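Local coordinates for protein R.MvaI (Kocuria varians, PDB 2OA9) that acts as a monomeric restriction endonuclease that binds metal ions and recognises its DNA target sequence asymmetrically, at residues I57-H62 / A167-E172; E63-S68 / I234-L239; I125-Q130 / L198-E203; V131-V136 / S147-F152. One frame throughout, in Å; residues are numbered along the deposited sequence.

Overall arrangement
From the N terminus, residues 57-62 and 63-68 come first and open interactions 1 and 2. Residues 125-130 and 131-136 then open interactions 3 and 4. Interaction 4 closes soonest, at 147-152, as a hairpin nested inside all the others. Segment 167-172, on strand 166-176, closes interaction 1; 198-203 closes interaction 3, setting helix 195-204 against the three-stranded sheet; 234-239 closes interaction 2, joining helix 62-66 to the start of helix 236-242. Interaction 1 crosses 2 and 3, while 3 nests inside 2. Interactions 1 and 2 touch and share a cadmium ion beside the mixed sheet; interactions 3 and 4 also touch. The centres of interactions 1 and 4 lie about 35 Å apart.

Interaction 1: residues I57-H62 / A167-E172; sequences IEIKTH and AVISAE. With CD (cadmium ion), chain E; CD (cadmium ion), chain H.
His62 swings CG beside its backbone N and anti to its carbonyl carbon (chi1 -69°), while Val168 sends CG1 anti to its own N (chi1 179°); the two rotations bring methyl over imidazole. Val168 CG1 lies 3.4 Å from the centroid of the His62 ring, almost on the ring normal, a CH-pi contact in which the side chains cross at about a right angle. Both ring nitrogens are engaged. His62 ND1 binds a cadmium ion at 2.3 Å, with Glu237 as the other protein ligand, and His62 NE2 donates 2.7 Å to the oxygen of a water in the ring plane. The backbones pair as a parallel ladder: Ala167 N donates to Glu58 O (2.9 Å), Lys60 N to Ala167 O (3.1 Å) and Ile169 N to Lys60 O (2.9 Å). A weak bond from His62 N to Ile169 O ends it where the chain turns into helix 62-66, whose start Thr61 caps through Thr64 N. On the face of Ile59 and Ala167, Ile59 CD1 meets Ala167 CB at 3.8 Å and Phe38 of helix 33-49 packs against Ile59. Glu58 and Lys60 are consistent with the E-x-K half of a PD-(D/E)XK nuclease motif, and Asp53, Glu58 and Ile59 bind calcium in another structure of this protein, which places these paired strands in the nuclease core.

Interaction 2: residues E63-S68 / I234-L239; sequences ETAAKS and INMEKL. With CD (cadmium ion), chain E.
Asn235 is the N-cap of helix 236-242, and its amide also ties that helix to the backbone of Ala66. A chi1 of 173° brings the Asn235 amide up to residues 63-68, where its two ends serve different partners. Asn235 OD1 takes the N-H of Lys238 on an in-plane lone pair (3.2 Å). Asn235 ND2 donates to Ala66 O at 2.9 Å; the acceptor lies in the amide plane, whereas the donor sits well above the Ala66 carbonyl plane. Replacing Asn235 with an alanine removes the amide; Ala66 O would probably be left without this donor and the Lys238 N-H without its cap. Nearby, Met236 N donates to Ser68 O at 3.0 Å, and Glu237 N makes a weak bond to Ala65 O. Met236 lays CG on Ala65 CB (3.6 Å), then bends at chi3, bringing CE to Ser68 CB. Ser68 is itself held by OG bonding to Thr64 O, which Lys67 N reaches from the opposite face of that carbonyl's plane. Glu237 CG rests 3.5 Å from Ala66 N; the chain bends at chi2 (-82°), and OE1 and OE2 of Glu237 both bind the cadmium shared with His62, at 2.4 and 2.3 Å.

Interaction 3: residues I125-Q130 / L198-E203; sequences IDWESQ and LCRGIE
Ile125, next to last in strand 119-126, passes helix 195-204 with its CA 6.8 Å from Cys199 CA. Its CG1 presses on Glu203 CG at 3.5 Å, the two side chains crossing at about a right angle, and Ile125 CD1 reaches Cys199 CB. Through Ile125 this outer strand of the three-stranded antiparallel sheet packs on the helix; Asp124 and Ile125 bind calcium in another structure of this protein. Within 125-130, Ile125 CG2 covers one face of the Trp127 indole. Trp127 NE1 donates nearly straight (166°) to Glu203 OE2 at 2.9 Å. The oxygen lies close to the indole plane, but the N-H meets the carboxylate from above its plane, the two planes standing 71° apart. A phenylalanine in place of Trp127 would probably cost Glu203 OE2 this donor and leave the carboxylate less firmly fixed. Glu203 OE2 also accepts from a water (2.8 Å) that takes the N-H of Ile125. Trp127 CH2 abuts Cys199 CB at 3.6 Å, with Cys199 SG oblique to the six-membered ring.

Interaction 4: residues V131-V136 / S147-F152; sequences VVRLEV and SVYWSF
Val131 opens the strand by laying CG1 over a face of the Tyr149 ring, 3.9 Å from its centroid and offset toward the rim. Tyr149 is set for this by a chi1 of 70°, which puts CG between its backbone N and carbonyl carbon. Val132 faces Trp150 as a hydrogen-bonded pair: Val132 N donates to Trp150 O and Trp150 N to Val132 O, both at 2.9 Å. The indole edge also meets that carbonyl, Trp150 CE3 lying 3.3 Å from Val132 O in the ring plane. Val132 CG2 touches Phe152 CE2 at 3.9 Å, their side chains roughly perpendicular. Arg133 runs out extended beside Tyr149, pointing the same way, with its guanidinium turned 75° from the phenol ring. Val131 CG2 lies over one guanidinium face; Arg133 NE forms a salt bridge with Asp126, while NH1 bonds Asn146 O and a water that donates to Ser147 O. Leu134 N donates to Val148 O at 2.9 Å, but Leu134 O and Val148 N are bridged by a water instead of meeting directly. Leu134 CB also packs near Trp150 CZ3, and Trp150 stands edge-to-face with Phe232. These are two strands of an antiparallel beta hairpin, 131-138 and 143-151, which supplies the middle and one outer strand of the three-stranded sheet.

Interaction 1: residues I57-H62 / A167-E172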
loop_
_atom_site.group_PDB
_atom_site.type_symbol
_atom_site.label_atom_id
_atom_site.label_comp_id
_atom_site.label_asym_id
_atom_site.label_seq_id
_atom_site.Cartn_x
_atom_site.Cartn_y
_atom_site.Cartn_z
ATOM N N ILE A 57 -10.421 7.797 3.961
ATOM C CA ILE A 57 -10.725 6.898 2.852
ATOM C C ILE A 57 -10.133 7.540 1.611
ATOM O O ILE A 57 -10.553 8.637 1.214
ATOM C CB ILE A 57 -12.234 6.728 2.695
ATOM C CG1 ILE A 57 -12.824 6.161 3.993
ATOM C CG2 ILE A 57 -12.555 5.816 1.488
ATOM C CD1 ILE A 57 -14.359 6.078 4.003
ATOM N N GLU A 58 -9.159 6.882 1.000
ATOM C CA GLU A 58 -8.587 7.431 -0.208
ATOM C C GLU A 58 -9.563 7.211 -1.370
ATOM O O GLU A 58 -10.169 6.138 -1.504
ATOM C CB GLU A 58 -7.234 6.803 -0.512
ATOM C CG GLU A 58 -6.120 7.322 0.405
ATOM C CD GLU A 58 -4.823 7.576 -0.335
ATOM O OE1 GLU A 58 -3.850 8.046 0.304
ATOM O OE2 GLU A 58 -4.772 7.303 -1.559
ATOM N N ILE A 59 -9.714 8.259 -2.161
ATOM C CA ILE A 59 -10.610 8.294 -3.298
ATOM C C ILE A 59 -9.810 8.597 -4.548
ATOM O O ILE A 59 -9.192 9.654 -4.650
ATOM C CB ILE A 59 -11.666 9.382 -3.124
ATOM C CG1 ILE A 59 -12.390 9.230 -1.775
ATOM C CG2 ILE A 59 -12.646 9.360 -4.276
ATOM C CD1 ILE A 59 -13.427 8.174 -1.722
ATOM N N LYS A 60 -9.864 7.712 -5.535
ATOM C CA LYS A 60 -9.228 7.945 -6.833
ATOM C C LYS A 60 -10.115 7.436 -7.953
ATOM O O LYS A 60 -10.917 6.567 -7.705
ATOM C CB LYS A 60 -7.894 7.207 -6.905
ATOM C CG LYS A 60 -6.926 7.533 -5.774
ATOM C CD LYS A 60 -5.519 7.766 -6.242
ATOM C CE LYS A 60 -4.990 9.125 -5.822
ATOM N NZ LYS A 60 -5.959 10.191 -6.241
ATOM N N THR A 61 -9.955 7.959 -9.167
ATOM C CA THR A 61 -10.566 7.344 -10.337
ATOM C C THR A 61 -9.749 6.150 -10.784
ATOM O O THR A 61 -8.628 5.973 -10.360
ATOM C CB THR A 61 -10.700 8.287 -11.521
ATOM O OG1 THR A 61 -9.402 8.653 -11.975
ATOM C CG2 THR A 61 -11.390 9.597 -11.154
ATOM N N HIS A 62 -10.326 5.339 -11.664
ATOM C CA HIS A 62 -9.573 4.185 -12.204
ATOM C C HIS A 62 -8.350 4.721 -12.928
ATOM O O HIS A 62 -7.264 4.123 -12.863
ATOM C CB HIS A 62 -10.414 3.348 -13.197
ATOM C CG HIS A 62 -11.531 2.623 -12.430
ATOM N ND1 HIS A 62 -11.394 1.340 -11.953
ATOM C CD2 HIS A 62 -12.768 3.041 -12.043
ATOM C CE1 HIS A 62 -12.464 1.018 -11.259
ATOM N NE2 HIS A 62 -13.311 2.023 -11.308
ATOM N N ALA A 167 -11.782 3.831 -2.183
ATOM C CA ALA A 167 -12.794 3.750 -3.245
ATOM C C ALA A 167 -12.181 4.195 -4.563
ATOM O O ALA A 167 -11.612 5.280 -4.673
ATOM C CB ALA A 167 -14.029 4.573 -2.902
ATOM N N VAL A 168 -12.289 3.342 -5.567
ATOM C CA VAL A 168 -11.871 3.661 -6.922
ATOM C C VAL A 168 -13.147 3.861 -7.746
ATOM O O VAL A 168 -13.975 2.967 -7.830
ATOM C CB VAL A 168 -11.031 2.545 -7.515
ATOM C CG1 VAL A 168 -10.613 2.861 -8.925
ATOM C CG2 VAL A 168 -9.865 2.230 -6.625
ATOM N N ILE A 169 -13.277 5.036 -8.321
ATOM C CA ILE A 169 -14.544 5.547 -8.846
ATOM C C ILE A 169 -14.418 5.954 -10.302
ATOM O O ILE A 169 -13.317 6.098 -10.842
ATOM C CB ILE A 169 -15.061 6.745 -8.004
ATOM C CG1 ILE A 169 -14.141 7.955 -8.125
ATOM C CG2 ILE A 169 -15.210 6.329 -6.527
ATOM C CD1 ILE A 169 -14.675 9.221 -7.430
ATOM N N SER A 170 -15.548 6.167 -10.982
ATOM C CA SER A 170 -15.523 6.883 -12.241
ATOM C C SER A 170 -16.730 7.765 -12.385
ATOM O O SER A 170 -17.717 7.555 -11.689
ATOM C CB SER A 170 -15.364 5.935 -13.442
ATOM O OG SER A 170 -16.556 5.185 -13.593
ATOM N N ALA A 171 -16.633 8.760 -13.257
ATOM C CA ALA A 171 -17.724 9.687 -13.425
ATOM C C ALA A 171 -17.762 10.248 -14.819
ATOM O O ALA A 171 -16.742 10.259 -15.523
ATOM C CB ALA A 171 -17.569 10.822 -12.438
ATOM N N GLU A 172 -18.961 10.720 -15.177
ATOM C CA GLU A 172 -19.222 11.585 -16.323
ATOM C C GLU A 172 -19.227 13.032 -15.863
ATOM O O GLU A 172 -19.472 13.305 -14.690
ATOM C CB GLU A 172 -20.604 11.268 -16.928
ATOM C CG GLU A 172 -20.811 9.834 -17.405
ATOM C CD GLU A 172 -22.133 9.621 -18.145
ATOM O OE1 GLU A 172 -22.946 10.562 -18.246
ATOM O OE2 GLU A 172 -22.380 8.491 -18.609
HETATM CD CD CD E . -9.919 -0.250 -12.780
HETATM CD CD CD H . -24.233 8.640 -19.798
HETATM O O HOH W 1 -15.739 2.629 -10.283
HETATM O O HOH W 2 -26.010 9.293 -18.310
HETATM O O HOH W 3 -24.480 10.698 -20.948
#

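Interaction 2: residues E63-S68 / I234-L239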
loop_
_atom_site.group_PDB
_atom_site.type_symbol
_atom_site.label_atom_id
_atom_site.label_comp_id
_atom_site.label_asym_id
_atom_site.label_seq_id
_atom_site.Cartn_x
_atom_site.Cartn_y
_atom_site.Cartn_z
ATOM N N GLU A 63 -8.505 5.851 -13.622
ATOM C CA GLU A 63 -7.399 6.444 -14.346
ATOM C C GLU A 63 -6.262 6.898 -13.429
ATOM O O GLU A 63 -5.099 6.643 -13.700
ATOM C CB GLU A 63 -7.919 7.612 -15.171
ATOM C CG GLU A 63 -6.900 8.115 -16.149
ATOM C CD GLU A 63 -7.483 9.200 -17.020
ATOM O OE1 GLU A 63 -7.590 10.343 -16.521
ATOM O OE2 GLU A 63 -7.886 8.888 -18.157
ATOM N N THR A 64 -6.605 7.557 -12.334
ATOM C CA THR A 64 -5.593 8.060 -11.437
ATOM C C THR A 64 -5.006 6.879 -10.650
ATOM O O THR A 64 -3.818 6.840 -10.378
ATOM C CB THR A 64 -6.188 9.135 -10.552
ATOM O OG1 THR A 64 -6.571 10.274 -11.350
ATOM C CG2 THR A 64 -5.160 9.651 -9.566
ATOM N N ALA A 65 -5.838 5.923 -10.242
ATOM C CA ALA A 65 -5.370 4.721 -9.538
ATOM C C ALA A 65 -4.288 3.991 -10.338
ATOM O O ALA A 65 -3.314 3.520 -9.761
ATOM C CB ALA A 65 -6.537 3.816 -9.213
ATOM N N ALA A 66 -4.394 3.953 -11.654
ATOM C CA ALA A 66 -3.444 3.224 -12.461
ATOM C C ALA A 66 -2.053 3.871 -12.393
ATOM O O ALA A 66 -1.053 3.219 -12.598
ATOM C CB ALA A 66 -3.909 3.176 -13.875
ATOM N N LYS A 67 -2.011 5.154 -12.097
ATOM C CA LYS A 67 -0.758 5.900 -11.996
ATOM C C LYS A 67 -0.250 6.017 -10.572
ATOM O O LYS A 67 0.788 6.671 -10.369
ATOM C CB LYS A 67 -0.929 7.307 -12.598
ATOM C CG LYS A 67 -1.413 7.312 -14.010
ATOM C CD LYS A 67 -1.625 8.745 -14.483
ATOM C CE LYS A 67 -2.825 9.405 -13.809
ATOM N NZ LYS A 67 -3.348 10.591 -14.536
ATOM N N SER A 68 -0.912 5.377 -9.602
ATOM C CA SER A 68 -0.653 5.625 -8.177
ATOM C C SER A 68 -0.026 4.417 -7.517
ATOM O O SER A 68 -0.440 3.308 -7.721
ATOM C CB SER A 68 -1.904 6.007 -7.439
ATOM O OG SER A 68 -2.426 7.218 -7.979
ATOM N N ILE A 234 2.021 -1.409 -3.572
ATOM C CA ILE A 234 1.240 -1.971 -4.663
ATOM C C ILE A 234 0.627 -0.832 -5.480
ATOM O O ILE A 234 0.198 0.177 -4.920
ATOM C CB ILE A 234 0.117 -2.935 -4.121
ATOM C CG1 ILE A 234 -0.557 -3.679 -5.264
ATOM C CG2 ILE A 234 -0.918 -2.180 -3.276
ATOM C CD1 ILE A 234 -1.583 -4.729 -4.802
ATOM N N ASN A 235 0.580 -1.021 -6.788
ATOM C CA ASN A 235 -0.166 -0.106 -7.664
ATOM C C ASN A 235 -1.621 -0.143 -7.284
ATOM O O ASN A 235 -2.196 -1.203 -6.996
ATOM C CB ASN A 235 0.044 -0.517 -9.098
ATOM C CG ASN A 235 -0.807 0.258 -10.057
ATOM O OD1 ASN A 235 -1.972 0.007 -10.247
ATOM N ND2 ASN A 235 -0.170 1.247 -10.697
ATOM N N MET A 236 -2.262 1.013 -7.254
ATOM C CA MET A 236 -3.588 1.102 -6.669
ATOM C C MET A 236 -4.628 0.340 -7.483
ATOM O O MET A 236 -5.564 -0.257 -6.917
ATOM C CB MET A 236 -4.005 2.546 -6.462
ATOM C CG MET A 236 -5.381 2.725 -5.930
ATOM S SD MET A 236 -5.740 4.459 -5.516
ATOM C CE MET A 236 -4.134 4.747 -4.694
ATOM N N GLU A 237 -4.546 0.388 -8.812
ATOM C CA GLU A 237 -5.456 -0.465 -9.615
ATOM C C GLU A 237 -5.223 -1.905 -9.324
ATOM O O GLU A 237 -6.166 -2.699 -9.233
ATOM C CB GLU A 237 -5.263 -0.284 -11.135
ATOM C CG GLU A 237 -6.025 0.836 -11.767
ATOM C CD GLU A 237 -7.455 0.480 -12.084
ATOM O OE1 GLU A 237 -8.216 0.307 -11.159
ATOM O OE2 GLU A 237 -7.818 0.446 -13.276
ATOM N N LYS A 238 -3.956 -2.277 -9.220
ATOM C CA LYS A 238 -3.605 -3.643 -8.987
ATOM C C LYS A 238 -4.194 -4.196 -7.717
ATOM O O LYS A 238 -4.474 -5.388 -7.608
ATOM C CB LYS A 238 -2.108 -3.739 -8.969
ATOM C CG LYS A 238 -1.598 -5.101 -9.194
ATOM C CD LYS A 238 -0.243 -5.068 -9.898
ATOM C CE LYS A 238 -0.266 -4.495 -11.314
ATOM N NZ LYS A 238 -0.366 -5.514 -12.382
ATOM N N LEU A 239 -4.394 -3.352 -6.724
ATOM C CA LEU A 239 -5.028 -3.755 -5.477
ATOM C C LEU A 239 -6.439 -4.354 -5.669
ATOM O O LEU A 239 -6.814 -5.278 -4.949
ATOM C CB LEU A 239 -5.020 -2.624 -4.441
ATOM C CG LEU A 239 -5.585 -2.968 -3.063
ATOM C CD1 LEU A 239 -4.883 -4.154 -2.427
ATOM C CD2 LEU A 239 -5.466 -1.716 -2.168
HETATM CD CD CD E . -9.919 -0.250 -12.780
#

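Interaction 3: residues I125-Q130 / L198-E203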
loop_
_atom_site.group_PDB
_atom_site.type_symbol
_atom_site.label_atom_id
_atom_site.label_comp_id
_atom_site.label_asym_id
_atom_site.label_seq_id
_atom_site.Cartn_x
_atom_site.Cartn_y
_atom_site.Cartn_z
ATOM N N ILE A 125 8.457 -16.745 -0.401
ATOM C CA ILE A 125 7.489 -17.080 0.624
ATOM C C ILE A 125 7.746 -18.495 1.129
ATOM O O ILE A 125 7.634 -19.459 0.399
ATOM C CB ILE A 125 6.014 -16.923 0.130
ATOM C CG1 ILE A 125 5.768 -15.626 -0.635
ATOM C CG2 ILE A 125 5.075 -17.021 1.328
ATOM C CD1 ILE A 125 5.957 -14.297 0.147
ATOM N N ASP A 126 8.080 -18.607 2.410
ATOM C CA ASP A 126 8.257 -19.890 3.073
ATOM C C ASP A 126 6.903 -20.256 3.683
ATOM O O ASP A 126 6.688 -20.052 4.856
ATOM C CB ASP A 126 9.356 -19.739 4.128
ATOM C CG ASP A 126 9.762 -21.018 4.757
ATOM O OD1 ASP A 126 9.024 -22.055 4.608
ATOM O OD2 ASP A 126 10.807 -21.050 5.433
ATOM N N TRP A 127 6.023 -20.813 2.868
ATOM C CA TRP A 127 4.639 -21.045 3.286
ATOM C C TRP A 127 4.532 -21.996 4.489
ATOM O O TRP A 127 3.686 -21.810 5.368
ATOM C CB TRP A 127 3.804 -21.590 2.110
ATOM C CG TRP A 127 3.553 -20.599 0.996
ATOM C CD1 TRP A 127 4.240 -20.494 -0.196
ATOM C CD2 TRP A 127 2.537 -19.582 0.953
ATOM N NE1 TRP A 127 3.722 -19.464 -0.939
ATOM C CE2 TRP A 127 2.666 -18.904 -0.271
ATOM C CE3 TRP A 127 1.508 -19.189 1.821
ATOM C CZ2 TRP A 127 1.853 -17.827 -0.616
ATOM C CZ3 TRP A 127 0.699 -18.134 1.453
ATOM C CH2 TRP A 127 0.866 -17.487 0.257
ATOM N N GLU A 128 5.383 -23.013 4.525
ATOM C CA GLU A 128 5.324 -24.012 5.596
ATOM C C GLU A 128 5.726 -23.436 6.946
ATOM O O GLU A 128 5.153 -23.773 7.966
ATOM C CB GLU A 128 6.191 -25.224 5.268
ATOM C CG GLU A 128 6.137 -26.346 6.314
ATOM C CD GLU A 128 4.772 -27.013 6.469
ATOM O OE1 GLU A 128 3.895 -26.861 5.575
ATOM O OE2 GLU A 128 4.579 -27.727 7.488
ATOM N N SER A 129 6.721 -22.561 6.957
ATOM C CA SER A 129 7.127 -21.895 8.186
ATOM C C SER A 129 6.337 -20.602 8.433
ATOM O O SER A 129 6.504 -19.981 9.467
ATOM C CB SER A 129 8.633 -21.632 8.175
ATOM O OG SER A 129 9.299 -22.894 8.110
ATOM N N GLN A 130 5.473 -20.229 7.497
ATOM C CA GLN A 130 4.696 -18.997 7.594
ATOM C C GLN A 130 5.582 -17.797 7.819
ATOM O O GLN A 130 5.337 -16.993 8.714
ATOM C CB GLN A 130 3.664 -19.085 8.728
ATOM C CG GLN A 130 2.800 -20.294 8.704
ATOM C CD GLN A 130 1.418 -19.978 8.254
ATOM O OE1 GLN A 130 0.518 -19.780 9.082
ATOM N NE2 GLN A 130 1.225 -19.915 6.938
ATOM N N LEU A 198 -1.631 -11.057 0.153
ATOM C CA LEU A 198 -0.438 -10.239 0.159
ATOM C C LEU A 198 0.748 -11.022 -0.322
ATOM O O LEU A 198 1.510 -10.562 -1.153
ATOM C CB LEU A 198 -0.178 -9.696 1.564
ATOM C CG LEU A 198 1.123 -8.930 1.773
ATOM C CD1 LEU A 198 0.956 -7.555 1.196
ATOM C CD2 LEU A 198 1.531 -8.834 3.249
ATOM N N CYS A 199 0.922 -12.215 0.239
ATOM C CA CYS A 199 2.051 -13.040 -0.119
ATOM C C CYS A 199 1.951 -13.558 -1.553
ATOM O O CYS A 199 2.967 -13.617 -2.222
ATOM C CB CYS A 199 2.175 -14.191 0.853
ATOM S SG CYS A 199 2.699 -13.666 2.516
ATOM N N ARG A 200 0.753 -13.903 -2.022
ATOM C CA ARG A 200 0.595 -14.268 -3.434
ATOM C C ARG A 200 0.995 -13.114 -4.336
ATOM O O ARG A 200 1.681 -13.275 -5.334
ATOM C CB ARG A 200 -0.837 -14.702 -3.789
ATOM C CG ARG A 200 -1.274 -16.014 -3.198
ATOM C CD ARG A 200 -2.682 -16.433 -3.728
ATOM N NE ARG A 200 -3.781 -15.489 -3.419
ATOM C CZ ARG A 200 -4.257 -14.475 -4.216
ATOM N NH1 ARG A 200 -3.770 -14.232 -5.400
ATOM N NH2 ARG A 200 -5.269 -13.705 -3.823
ATOM N N GLY A 201 0.619 -11.916 -3.943
ATOM C CA GLY A 201 0.940 -10.744 -4.728
ATOM C C GLY A 201 2.415 -10.444 -4.827
ATOM O O GLY A 201 2.883 -10.038 -5.863
ATOM N N ILE A 202 3.143 -10.706 -3.734
ATOM C CA ILE A 202 4.605 -10.651 -3.786
ATOM C C ILE A 202 5.175 -11.693 -4.757
ATOM O O ILE A 202 5.966 -11.377 -5.633
ATOM C CB ILE A 202 5.202 -10.786 -2.350
ATOM C CG1 ILE A 202 4.821 -9.575 -1.500
ATOM C CG2 ILE A 202 6.748 -10.906 -2.436
ATOM C CD1 ILE A 202 5.084 -9.732 -0.017
ATOM N N GLU A 203 4.737 -12.956 -4.643
ATOM C CA GLU A 203 5.190 -14.026 -5.546
ATOM C C GLU A 203 4.931 -13.684 -7.014
ATOM O O GLU A 203 5.722 -14.002 -7.895
ATOM C CB GLU A 203 4.430 -15.348 -5.278
ATOM C CG GLU A 203 4.624 -15.924 -3.914
ATOM C CD GLU A 203 4.047 -17.325 -3.806
ATOM O OE1 GLU A 203 2.866 -17.569 -4.190
ATOM O OE2 GLU A 203 4.765 -18.206 -3.286
HETATM O O HOH W 4 7.504 -17.661 -3.034
#

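Interaction 4: residues V131-V136 / S147-F152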
loop_
_atom_site.group_PDB
_atom_site.type_symbol
_atom_site.label_atom_id
_atom_site.label_comp_id
_atom_site.label_asym_id
_atom_site.label_seq_id
_atom_site.Cartn_x
_atom_site.Cartn_y
_atom_site.Cartn_z
ATOM N N VAL A 131 6.638 -17.684 7.015
ATOM C CA VAL A 131 7.453 -16.467 7.007
ATOM C C VAL A 131 7.737 -16.044 5.561
ATOM O O VAL A 131 7.709 -16.832 4.653
ATOM C CB VAL A 131 8.774 -16.612 7.790
ATOM C CG1 VAL A 131 8.493 -17.147 9.216
ATOM C CG2 VAL A 131 9.743 -17.503 7.050
ATOM N N VAL A 132 8.008 -14.766 5.399
ATOM C CA VAL A 132 8.402 -14.156 4.134
ATOM C C VAL A 132 9.882 -13.843 4.247
ATOM O O VAL A 132 10.274 -13.026 5.103
ATOM C CB VAL A 132 7.581 -12.862 3.909
ATOM C CG1 VAL A 132 8.034 -12.104 2.694
ATOM C CG2 VAL A 132 6.100 -13.173 3.851
ATOM N N ARG A 133 10.707 -14.480 3.422
ATOM C CA ARG A 133 12.154 -14.357 3.507
ATOM C C ARG A 133 12.738 -13.440 2.470
ATOM O O ARG A 133 12.293 -13.424 1.307
ATOM C CB ARG A 133 12.816 -15.723 3.334
ATOM C CG ARG A 133 12.432 -16.720 4.353
ATOM C CD ARG A 133 13.161 -18.045 4.251
ATOM N NE ARG A 133 12.817 -18.966 5.343
ATOM C CZ ARG A 133 13.388 -18.953 6.551
ATOM N NH1 ARG A 133 14.359 -18.099 6.857
ATOM N NH2 ARG A 133 12.974 -19.800 7.485
ATOM N N LEU A 134 13.742 -12.679 2.900
ATOM C CA LEU A 134 14.633 -11.960 1.986
ATOM C C LEU A 134 15.821 -12.830 1.615
ATOM O O LEU A 134 16.657 -13.126 2.468
ATOM C CB LEU A 134 15.099 -10.639 2.630
ATOM C CG LEU A 134 16.033 -9.757 1.798
ATOM C CD1 LEU A 134 15.295 -9.242 0.618
ATOM C CD2 LEU A 134 16.535 -8.640 2.610
ATOM N N GLU A 135 15.914 -13.203 0.338
ATOM C CA GLU A 135 17.057 -13.876 -0.206
ATOM C C GLU A 135 18.090 -12.909 -0.752
ATOM O O GLU A 135 17.731 -11.956 -1.459
ATOM C CB GLU A 135 16.604 -14.807 -1.343
ATOM C CG GLU A 135 15.644 -15.916 -0.942
ATOM C CD GLU A 135 15.154 -16.750 -2.125
ATOM O OE1 GLU A 135 15.044 -16.240 -3.273
ATOM O OE2 GLU A 135 14.836 -17.927 -1.859
ATOM N N VAL A 136 19.354 -13.177 -0.432
ATOM C CA VAL A 136 20.467 -12.336 -0.836
ATOM C C VAL A 136 21.417 -13.180 -1.660
ATOM O O VAL A 136 21.791 -14.276 -1.258
ATOM C CB VAL A 136 21.184 -11.707 0.361
ATOM C CG1 VAL A 136 22.168 -10.700 -0.097
ATOM C CG2 VAL A 136 20.190 -11.047 1.355
ATOM N N SER A 147 18.172 -15.653 5.868
ATOM C CA SER A 147 17.830 -15.587 7.287
ATOM C C SER A 147 16.873 -14.502 7.699
ATOM O O SER A 147 16.178 -14.656 8.736
ATOM C CB SER A 147 19.104 -15.508 8.131
ATOM O OG SER A 147 19.742 -14.248 7.992
ATOM N N VAL A 148 16.812 -13.423 6.938
ATOM C CA VAL A 148 15.998 -12.278 7.280
ATOM C C VAL A 148 14.560 -12.550 6.850
ATOM O O VAL A 148 14.314 -12.973 5.708
ATOM C CB VAL A 148 16.564 -10.973 6.626
ATOM C CG1 VAL A 148 15.621 -9.851 6.874
ATOM C CG2 VAL A 148 17.975 -10.637 7.171
ATOM N N TYR A 149 13.606 -12.352 7.765
ATOM C CA TYR A 149 12.210 -12.659 7.443
ATOM C C TYR A 149 11.236 -11.841 8.220
ATOM O O TYR A 149 11.577 -11.263 9.245
ATOM C CB TYR A 149 11.886 -14.171 7.596
ATOM C CG TYR A 149 11.846 -14.735 9.014
ATOM C CD1 TYR A 149 10.804 -14.446 9.876
ATOM C CD2 TYR A 149 12.814 -15.623 9.434
ATOM C CE1 TYR A 149 10.741 -15.011 11.145
ATOM C CE2 TYR A 149 12.772 -16.193 10.700
ATOM C CZ TYR A 149 11.741 -15.879 11.548
ATOM O OH TYR A 149 11.779 -16.435 12.808
ATOM N N TRP A 150 10.022 -11.817 7.707
ATOM C CA TRP A 150 8.839 -11.239 8.351
ATOM C C TRP A 150 7.910 -12.378 8.628
ATOM O O TRP A 150 7.583 -13.134 7.716
ATOM C CB TRP A 150 8.099 -10.252 7.410
ATOM C CG TRP A 150 8.830 -9.013 7.041
ATOM C CD1 TRP A 150 8.683 -7.781 7.607
ATOM C CD2 TRP A 150 9.814 -8.863 6.016
ATOM N NE1 TRP A 150 9.494 -6.864 6.990
ATOM C CE2 TRP A 150 10.233 -7.509 6.025
ATOM C CE3 TRP A 150 10.417 -9.738 5.105
ATOM C CZ2 TRP A 150 11.209 -7.036 5.155
ATOM C CZ3 TRP A 150 11.367 -9.266 4.245
ATOM C CH2 TRP A 150 11.759 -7.917 4.267
ATOM N N SER A 151 7.460 -12.555 9.858
ATOM C CA SER A 151 6.463 -13.581 10.094
ATOM C C SER A 151 5.108 -13.243 9.501
ATOM O O SER A 151 4.745 -12.062 9.396
ATOM C CB SER A 151 6.283 -13.797 11.612
ATOM O OG SER A 151 5.795 -12.622 12.236
ATOM N N PHE A 152 4.333 -14.254 9.134
ATOM C CA PHE A 152 2.979 -14.000 8.658
ATOM C C PHE A 152 2.166 -13.262 9.732
ATOM O O PHE A 152 1.374 -12.401 9.404
ATOM C CB PHE A 152 2.228 -15.300 8.321
ATOM C CG PHE A 152 2.517 -15.907 6.945
ATOM C CD1 PHE A 152 1.648 -16.847 6.404
ATOM C CD2 PHE A 152 3.632 -15.558 6.218
ATOM C CE1 PHE A 152 1.896 -17.423 5.171
ATOM C CE2 PHE A 152 3.895 -16.148 5.008
ATOM C CZ PHE A 152 3.030 -17.067 4.466
HETATM O O HOH W 5 15.882 -17.695 9.465
HETATM O O HOH W 6 18.479 -12.818 4.431
#